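Local coordinates for 457aa long hypothetical protein (Pyrococcus horikoshii, PDB 2CSU), which is of unknown function but combines a Rossmann-type CoA-binding domain with a flavodoxin-like and a ligase-CoA domain of the succinyl-CoA ligase type, at residues A[144-156]-A[166-180]. Residues are numbered along the deposited sequence; the frame is centred on the assembly and turned at random.
Sequences ITVAKKGNVAFIS and VYKTIKEDIGFSKFI
Phe154 and Phe179 share one face of the parallel strand pair 152-156 and 178-180, and the Phe176 ring joins them in an aromatic cluster. Phe154 CB sits over the face of the Phe176 ring, 4.0 Å from its centroid, as a CH-pi contact. With CG anti to the backbone N (chi1 175°), the Phe154 ring runs side by side with both neighbours. It is nearly parallel to Phe176 yet slid apart, so the two barely overlap. Against Phe179 it is oblique, the planes at 57°, and Phe154 CD2 meets Phe179 CD1 at 3.7 Å. Val152 CG1 reaches the Phe176 ring at its edge, while Ala147, small enough to fit between, touches Phe176 CD2 and Val166 CG1 of the helix. On the other face Ile155 and Ile180 run side by side and meet Leu193 of helix 190-197. The hydrogen bonds of the regular strand pair are fairly straight: Phe154 N to Lys178 O is 2.9 Å, and Ile180 N to Phe154 O 2.8 Å. Ser177 N instead reaches Val152 O from above the carbonyl plane. Beyond the helix end, where Asp173 takes positive phi in a Schellman motif, Lys148 is long enough, extended, for an NZ to Asp173 OD1 salt bridge (2.8 Å, anti side). A water accepts from Lys148 N and donates to Thr169 OG1 and Ile174 O. Apolar aromatic packing thus joins the beta-alpha-beta unit's strands, while the preceding Ala147 and Lys148 meet the helix and its C-terminal end.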
ATOM      1  N   ILE A 144      -9.492  16.752 -12.687  1.00 23.33           N
ATOM      2  CA  ILE A 144      -8.628  15.583 -12.508  1.00 23.02           C
ATOM      3  C   ILE A 144      -9.339  14.342 -13.050  1.00 23.34           C
ATOM      4  O   ILE A 144     -10.541  14.366 -13.286  1.00 23.35           O
ATOM      5  CB  ILE A 144      -8.247  15.350 -11.008  1.00 22.82           C
ATOM      6  CG1 ILE A 144      -9.483  14.974 -10.194  1.00 21.42           C
ATOM      7  CG2 ILE A 144      -7.573  16.605 -10.434  1.00 21.26           C
ATOM      8  CD1 ILE A 144      -9.139  14.538  -8.768  1.00 22.47           C
ATOM      9  N   THR A 145      -8.606  13.259 -13.265  1.00 25.03           N
ATOM     10  CA  THR A 145      -9.223  12.048 -13.800  1.00 25.99           C
ATOM     11  C   THR A 145     -10.299  11.489 -12.851  1.00 25.78           C
ATOM     12  O   THR A 145     -10.184  11.601 -11.629  1.00 24.59           O
ATOM     13  CB  THR A 145      -8.142  10.963 -14.091  1.00 27.61           C
ATOM     14  OG1 THR A 145      -8.732   9.893 -14.833  1.00 31.08           O
ATOM     15  CG2 THR A 145      -7.580  10.405 -12.806  1.00 29.25           C
ATOM     16  N   VAL A 146     -11.345  10.892 -13.419  1.00 25.99           N
ATOM     17  CA  VAL A 146     -12.443  10.338 -12.630  1.00 26.11           C
ATOM     18  C   VAL A 146     -12.036   9.067 -11.869  1.00 27.11           C
ATOM     19  O   VAL A 146     -11.265   8.246 -12.357  1.00 27.73           O
ATOM     20  CB  VAL A 146     -13.681  10.024 -13.544  1.00 26.88           C
ATOM     21  CG1 VAL A 146     -13.435   8.755 -14.352  1.00 26.01           C
ATOM     22  CG2 VAL A 146     -14.943   9.894 -12.707  1.00 27.15           C
ATOM     23  N   ALA A 147     -12.543   8.914 -10.658  1.00 27.19           N
ATOM     24  CA  ALA A 147     -12.213   7.737  -9.879  1.00 29.14           C
ATOM     25  C   ALA A 147     -12.984   6.558 -10.469  1.00 29.57           C
ATOM     26  O   ALA A 147     -13.919   6.750 -11.258  1.00 29.32           O
ATOM     27  CB  ALA A 147     -12.615   7.952  -8.408  1.00 28.82           C
ATOM     28  N   LYS A 148     -12.594   5.341 -10.109  1.00 31.06           N
ATOM     29  CA  LYS A 148     -13.318   4.177 -10.597  1.00 32.07           C
ATOM     30  C   LYS A 148     -14.681   4.144  -9.925  1.00 32.63           C
ATOM     31  O   LYS A 148     -14.893   4.786  -8.898  1.00 32.82           O
ATOM     32  CB  LYS A 148     -12.567   2.885 -10.289  1.00 33.72           C
ATOM     33  CG  LYS A 148     -11.388   2.629 -11.216  1.00 35.72           C
ATOM     34  CD  LYS A 148     -10.855   1.224 -11.048  1.00 37.16           C
ATOM     35  CE  LYS A 148      -9.934   0.834 -12.193  1.00 38.46           C
ATOM     36  NZ  LYS A 148      -9.423  -0.557 -12.000  1.00 40.47           N
ATOM     37  N   LYS A 149     -15.601   3.389 -10.507  1.00 32.17           N
ATOM     38  CA  LYS A 149     -16.952   3.271  -9.956  1.00 32.91           C
ATOM     39  C   LYS A 149     -16.941   2.521  -8.619  1.00 31.91           C
ATOM     40  O   LYS A 149     -16.183   1.587  -8.406  1.00 32.21           O
ATOM     41  CB  LYS A 149     -17.801   2.509 -10.973  1.00 34.37           C
ATOM     42  CG  LYS A 149     -19.283   2.879 -10.898  1.00 37.33           C
ATOM     43  CD  LYS A 149     -20.089   2.247 -12.034  1.00 40.03           C
ATOM     44  CE  LYS A 149     -21.599   2.467 -11.875  1.00 40.83           C
ATOM     45  NZ  LYS A 149     -22.132   1.540 -10.880  1.00 43.41           N
ATOM     46  N   GLY A 150     -17.790   2.995  -7.680  1.00 30.93           N
ATOM     47  CA  GLY A 150     -17.817   2.366  -6.363  1.00 29.95           C
ATOM     48  C   GLY A 150     -18.983   2.872  -5.506  1.00 30.21           C
ATOM     49  O   GLY A 150     -19.821   3.657  -5.926  1.00 30.45           O
ATOM     50  N   ASN A 151     -19.033   2.354  -4.260  1.00 29.06           N
ATOM     51  CA  ASN A 151     -20.153   2.688  -3.385  1.00 29.21           C
ATOM     52  C   ASN A 151     -19.717   3.435  -2.114  1.00 28.81           C
ATOM     53  O   ASN A 151     -20.450   3.522  -1.133  1.00 29.97           O
ATOM     54  CB  ASN A 151     -20.889   1.395  -3.026  1.00 29.55           C
ATOM     55  CG  ASN A 151     -21.507   0.788  -4.259  1.00 31.16           C
ATOM     56  OD1 ASN A 151     -20.879   0.024  -4.991  1.00 31.75           O
ATOM     57  ND2 ASN A 151     -22.796   1.098  -4.465  1.00 30.68           N
ATOM     58  N   VAL A 152     -18.462   3.942  -2.129  1.00 27.51           N
ATOM     59  CA  VAL A 152     -18.024   4.806  -1.040  1.00 26.33           C
ATOM     60  C   VAL A 152     -18.061   6.290  -1.435  1.00 26.18           C
ATOM     61  O   VAL A 152     -17.455   6.715  -2.407  1.00 26.13           O
ATOM     62  CB  VAL A 152     -16.602   4.434  -0.647  1.00 27.28           C
ATOM     63  CG1 VAL A 152     -16.015   5.557   0.205  1.00 27.05           C
ATOM     64  CG2 VAL A 152     -16.606   3.147   0.157  1.00 26.84           C
ATOM     65  N   ALA A 153     -18.803   7.109  -0.703  1.00 24.58           N
ATOM     66  CA  ALA A 153     -18.881   8.530  -1.003  1.00 24.33           C
ATOM     67  C   ALA A 153     -17.733   9.168  -0.234  1.00 24.33           C
ATOM     68  O   ALA A 153     -17.643   9.028   0.987  1.00 25.05           O
ATOM     69  CB  ALA A 153     -20.219   9.088  -0.539  1.00 24.58           C
ATOM     70  N   PHE A 154     -16.856   9.870  -0.936  1.00 24.00           N
ATOM     71  CA  PHE A 154     -15.705  10.477  -0.281  1.00 23.80           C
ATOM     72  C   PHE A 154     -15.746  12.002  -0.287  1.00 24.10           C
ATOM     73  O   PHE A 154     -15.843  12.626  -1.343  1.00 23.02           O
ATOM     74  CB  PHE A 154     -14.422   9.960  -0.958  1.00 24.07           C
ATOM     75  CG  PHE A 154     -13.146  10.596  -0.460  1.00 23.73           C
ATOM     76  CD1 PHE A 154     -12.919  10.795   0.904  1.00 24.03           C
ATOM     77  CD2 PHE A 154     -12.141  10.933  -1.359  1.00 23.34           C
ATOM     78  CE1 PHE A 154     -11.699  11.318   1.364  1.00 21.75           C
ATOM     79  CE2 PHE A 154     -10.922  11.452  -0.913  1.00 23.65           C
ATOM     80  CZ  PHE A 154     -10.704  11.642   0.460  1.00 22.94           C
ATOM     81  N   ILE A 155     -15.706  12.586   0.907  1.00 24.46           N
ATOM     82  CA  ILE A 155     -15.711  14.039   1.075  1.00 24.17           C
ATOM     83  C   ILE A 155     -14.364  14.478   1.640  1.00 24.52           C
ATOM     84  O   ILE A 155     -13.978  14.097   2.749  1.00 24.71           O
ATOM     85  CB  ILE A 155     -16.807  14.513   2.054  1.00 23.09           C
ATOM     86  CG1 ILE A 155     -18.186  14.065   1.570  1.00 22.89           C
ATOM     87  CG2 ILE A 155     -16.779  16.046   2.159  1.00 22.59           C
ATOM     88  CD1 ILE A 155     -19.326  14.427   2.533  1.00 21.48           C
ATOM     89  N   SER A 156     -13.647  15.287   0.883  1.00 25.30           N
ATOM     90  CA  SER A 156     -12.354  15.730   1.357  1.00 26.62           C
ATOM     91  C   SER A 156     -12.214  17.238   1.465  1.00 26.55           C
ATOM     92  O   SER A 156     -12.552  17.981   0.542  1.00 26.82           O
ATOM     93  CB  SER A 156     -11.243  15.173   0.474  1.00 25.91           C
ATOM     94  OG  SER A 156     -10.005  15.720   0.877  1.00 27.32           O
ATOM     95  N   VAL A 166      -7.602   9.606  -5.256  1.00 23.36           N
ATOM     96  CA  VAL A 166      -8.266   9.118  -6.458  1.00 22.92           C
ATOM     97  C   VAL A 166      -7.261   8.311  -7.282  1.00 23.00           C
ATOM     98  O   VAL A 166      -7.557   7.196  -7.715  1.00 22.67           O
ATOM     99  CB  VAL A 166      -8.828  10.291  -7.288  1.00 24.09           C
ATOM    100  CG1 VAL A 166      -9.266   9.819  -8.665  1.00 23.93           C
ATOM    101  CG2 VAL A 166     -10.014  10.908  -6.563  1.00 24.01           C
ATOM    102  N   TYR A 167      -6.061   8.849  -7.479  1.00 23.41           N
ATOM    103  CA  TYR A 167      -5.045   8.128  -8.246  1.00 24.35           C
ATOM    104  C   TYR A 167      -4.675   6.850  -7.533  1.00 24.93           C
ATOM    105  O   TYR A 167      -4.417   5.827  -8.166  1.00 26.32           O
ATOM    106  CB  TYR A 167      -3.770   8.960  -8.439  1.00 24.19           C
ATOM    107  CG  TYR A 167      -4.020  10.342  -8.991  1.00 24.25           C
ATOM    108  CD1 TYR A 167      -5.159  10.611  -9.752  1.00 24.48           C
ATOM    109  CD2 TYR A 167      -3.124  11.388  -8.746  1.00 24.01           C
ATOM    110  CE1 TYR A 167      -5.409  11.879 -10.250  1.00 23.31           C
ATOM    111  CE2 TYR A 167      -3.369  12.667  -9.248  1.00 23.70           C
ATOM    112  CZ  TYR A 167      -4.513  12.899  -9.995  1.00 23.70           C
ATOM    113  OH  TYR A 167      -4.778  14.152 -10.481  1.00 21.10           O
ATOM    114  N   LYS A 168      -4.636   6.914  -6.206  1.00 25.16           N
ATOM    115  CA  LYS A 168      -4.292   5.752  -5.412  1.00 24.74           C
ATOM    116  C   LYS A 168      -5.280   4.626  -5.644  1.00 25.42           C
ATOM    117  O   LYS A 168      -4.901   3.530  -6.039  1.00 24.85           O
ATOM    118  CB  LYS A 168      -4.274   6.107  -3.925  1.00 25.71           C
ATOM    119  CG  LYS A 168      -3.855   4.942  -3.018  1.00 25.30           C
ATOM    120  CD  LYS A 168      -3.784   5.375  -1.556  1.00 25.26           C
ATOM    121  CE  LYS A 168      -2.903   4.447  -0.730  1.00 26.41           C
ATOM    122  NZ  LYS A 168      -3.412   3.067  -0.555  1.00 27.89           N
ATOM    123  N   THR A 169      -6.555   4.908  -5.385  1.00 26.49           N
ATOM    124  CA  THR A 169      -7.628   3.928  -5.542  1.00 27.52           C
ATOM    125  C   THR A 169      -7.750   3.352  -6.951  1.00 27.94           C
ATOM    126  O   THR A 169      -8.068   2.177  -7.119  1.00 29.88           O
ATOM    127  CB  THR A 169      -8.975   4.546  -5.159  1.00 27.05           C
ATOM    128  OG1 THR A 169      -9.106   5.820  -5.801  1.00 26.27           O
ATOM    129  CG2 THR A 169      -9.065   4.723  -3.642  1.00 27.74           C
ATOM    130  N   ILE A 170      -7.504   4.187  -7.955  1.00 28.20           N
ATOM    131  CA  ILE A 170      -7.588   3.772  -9.344  1.00 28.18           C
ATOM    132  C   ILE A 170      -6.659   2.596  -9.570  1.00 28.82           C
ATOM    133  O   ILE A 170      -7.080   1.546 -10.067  1.00 29.43           O
ATOM    134  CB  ILE A 170      -7.216   4.938 -10.288  1.00 27.35           C
ATOM    135  CG1 ILE A 170      -8.371   5.943 -10.327  1.00 27.02           C
ATOM    136  CG2 ILE A 170      -6.903   4.414 -11.697  1.00 28.31           C
ATOM    137  CD1 ILE A 170      -8.100   7.191 -11.124  1.00 26.98           C
ATOM    138  N   LYS A 171      -5.396   2.764  -9.196  1.00 30.04           N
ATOM    139  CA  LYS A 171      -4.431   1.691  -9.357  1.00 31.35           C
ATOM    140  C   LYS A 171      -4.745   0.491  -8.460  1.00 32.40           C
ATOM    141  O   LYS A 171      -4.484  -0.656  -8.837  1.00 32.07           O
ATOM    142  CB  LYS A 171      -3.017   2.187  -9.042  1.00 31.73           C
ATOM    143  CG  LYS A 171      -1.986   1.075  -9.083  1.00 32.86           C
ATOM    144  CD  LYS A 171      -0.562   1.605  -9.076  1.00 35.02           C
ATOM    145  CE  LYS A 171       0.425   0.488  -8.752  1.00 35.72           C
ATOM    146  NZ  LYS A 171       1.834   0.928  -8.962  1.00 37.20           N
ATOM    147  N   GLU A 172      -5.299   0.757  -7.277  1.00 33.01           N
ATOM    148  CA  GLU A 172      -5.626  -0.308  -6.325  1.00 34.27           C
ATOM    149  C   GLU A 172      -6.980  -0.917  -6.639  1.00 34.47           C
ATOM    150  O   GLU A 172      -7.473  -1.780  -5.912  1.00 34.15           O
ATOM    151  CB  GLU A 172      -5.633   0.229  -4.886  1.00 34.82           C
ATOM    152  CG  GLU A 172      -4.262   0.618  -4.345  1.00 35.41           C
ATOM    153  CD  GLU A 172      -4.319   1.096  -2.901  1.00 35.83           C
ATOM    154  OE1 GLU A 172      -5.397   1.544  -2.475  1.00 35.45           O
ATOM    155  OE2 GLU A 172      -3.287   1.033  -2.203  1.00 36.11           O
ATOM    156  N   ASP A 173      -7.588  -0.440  -7.714  1.00 34.27           N
ATOM    157  CA  ASP A 173      -8.877  -0.939  -8.159  1.00 34.58           C
ATOM    158  C   ASP A 173     -10.024  -0.794  -7.165  1.00 33.49           C
ATOM    159  O   ASP A 173     -10.796  -1.726  -6.959  1.00 32.64           O
ATOM    160  CB  ASP A 173      -8.769  -2.413  -8.568  1.00 37.03           C
ATOM    161  CG  ASP A 173     -10.054  -2.933  -9.189  1.00 40.11           C
ATOM    162  OD1 ASP A 173     -10.274  -2.664 -10.391  1.00 41.81           O
ATOM    163  OD2 ASP A 173     -10.845  -3.596  -8.482  1.00 41.66           O
ATOM    164  N   ILE A 174     -10.113   0.353  -6.515  1.00 32.23           N
ATOM    165  CA  ILE A 174     -11.232   0.601  -5.631  1.00 31.04           C
ATOM    166  C   ILE A 174     -11.792   1.926  -6.108  1.00 29.78           C
ATOM    167  O   ILE A 174     -11.047   2.791  -6.545  1.00 29.77           O
ATOM    168  CB  ILE A 174     -10.836   0.619  -4.117  1.00 32.27           C
ATOM    169  CG1 ILE A 174      -9.573   1.443  -3.869  1.00 32.36           C
ATOM    170  CG2 ILE A 174     -10.594  -0.809  -3.653  1.00 31.94           C
ATOM    171  CD1 ILE A 174      -8.886   1.133  -2.517  1.00 33.64           C
ATOM    172  N   GLY A 175     -13.109   2.063  -6.080  1.00 29.32           N
ATOM    173  CA  GLY A 175     -13.710   3.290  -6.553  1.00 28.29           C
ATOM    174  C   GLY A 175     -14.641   3.957  -5.561  1.00 27.50           C
ATOM    175  O   GLY A 175     -14.849   3.490  -4.442  1.00 27.60           O
ATOM    176  N   PHE A 176     -15.208   5.069  -5.992  1.00 26.36           N
ATOM    177  CA  PHE A 176     -16.119   5.830  -5.162  1.00 25.22           C
ATOM    178  C   PHE A 176     -17.416   6.005  -5.912  1.00 24.70           C
ATOM    179  O   PHE A 176     -17.429   6.026  -7.145  1.00 25.52           O
ATOM    180  CB  PHE A 176     -15.540   7.218  -4.882  1.00 24.05           C
ATOM    181  CG  PHE A 176     -14.226   7.201  -4.158  1.00 23.81           C
ATOM    182  CD1 PHE A 176     -14.138   6.725  -2.855  1.00 23.49           C
ATOM    183  CD2 PHE A 176     -13.081   7.716  -4.764  1.00 23.75           C
ATOM    184  CE1 PHE A 176     -12.921   6.769  -2.162  1.00 23.64           C
ATOM    185  CE2 PHE A 176     -11.871   7.765  -4.087  1.00 23.33           C
ATOM    186  CZ  PHE A 176     -11.790   7.292  -2.782  1.00 22.84           C
ATOM    187  N   SER A 177     -18.504   6.125  -5.170  1.00 24.20           N
ATOM    188  CA  SER A 177     -19.800   6.374  -5.776  1.00 22.93           C
ATOM    189  C   SER A 177     -19.781   7.868  -6.084  1.00 23.40           C
ATOM    190  O   SER A 177     -20.007   8.297  -7.221  1.00 23.07           O
ATOM    191  CB  SER A 177     -20.911   6.048  -4.778  1.00 23.18           C
ATOM    192  OG  SER A 177     -20.545   6.445  -3.462  1.00 23.45           O
ATOM    193  N   LYS A 178     -19.476   8.669  -5.064  1.00 22.89           N
ATOM    194  CA  LYS A 178     -19.419  10.117  -5.244  1.00 23.96           C
ATOM    195  C   LYS A 178     -18.164  10.690  -4.608  1.00 23.76           C
ATOM    196  O   LYS A 178     -17.611  10.111  -3.675  1.00 24.70           O
ATOM    197  CB  LYS A 178     -20.646  10.788  -4.635  1.00 23.06           C
ATOM    198  CG  LYS A 178     -21.963  10.219  -5.083  1.00 24.14           C
ATOM    199  CD  LYS A 178     -23.120  10.995  -4.484  1.00 24.29           C
ATOM    200  CE  LYS A 178     -24.421  10.729  -5.226  1.00 24.38           C
ATOM    201  NZ  LYS A 178     -25.011   9.388  -4.944  1.00 22.66           N
ATOM    202  N   PHE A 179     -17.716  11.819  -5.140  1.00 23.50           N
ATOM    203  CA  PHE A 179     -16.535  12.522  -4.657  1.00 24.00           C
ATOM    204  C   PHE A 179     -16.807  14.017  -4.520  1.00 24.19           C
ATOM    205  O   PHE A 179     -17.311  14.678  -5.421  1.00 24.45           O
ATOM    206  CB  PHE A 179     -15.391  12.285  -5.646  1.00 25.18           C
ATOM    207  CG  PHE A 179     -14.222  13.161  -5.296  1.00 26.42           C
ATOM    208  CD1 PHE A 179     -13.284  12.721  -4.369  1.00 27.90           C
ATOM    209  CD2 PHE A 179     -14.072  14.394  -5.911  1.00 27.45           C
ATOM    210  CE1 PHE A 179     -12.192  13.520  -4.061  1.00 27.47           C
ATOM    211  CE2 PHE A 179     -12.972  15.189  -5.597  1.00 28.66           C
ATOM    212  CZ  PHE A 179     -12.029  14.756  -4.674  1.00 28.48           C
ATOM    213  N   ILE A 180     -16.494  14.542  -3.324  1.00 24.11           N
ATOM    214  CA  ILE A 180     -16.767  15.947  -3.087  1.00 24.74           C
ATOM    215  C   ILE A 180     -15.586  16.666  -2.444  1.00 23.95           C
ATOM    216  O   ILE A 180     -15.261  16.490  -1.277  1.00 23.83           O
ATOM    217  CB  ILE A 180     -17.991  16.058  -2.177  1.00 25.10           C
ATOM    218  CG1 ILE A 180     -19.201  15.411  -2.849  1.00 25.90           C
ATOM    219  CG2 ILE A 180     -18.324  17.540  -1.929  1.00 26.34           C
ATOM    220  CD1 ILE A 180     -19.460  13.996  -2.332  1.00 25.56           C
TER
HETATM  221  O   HOH W   1      -5.658  13.806 -13.223  1.00 30.56           O
HETATM  222  O   HOH W   2     -11.074   4.970  -7.900  1.00 28.05           O
HETATM  223  O   HOH W   3     -16.446   0.732  -3.139  1.00 29.04           O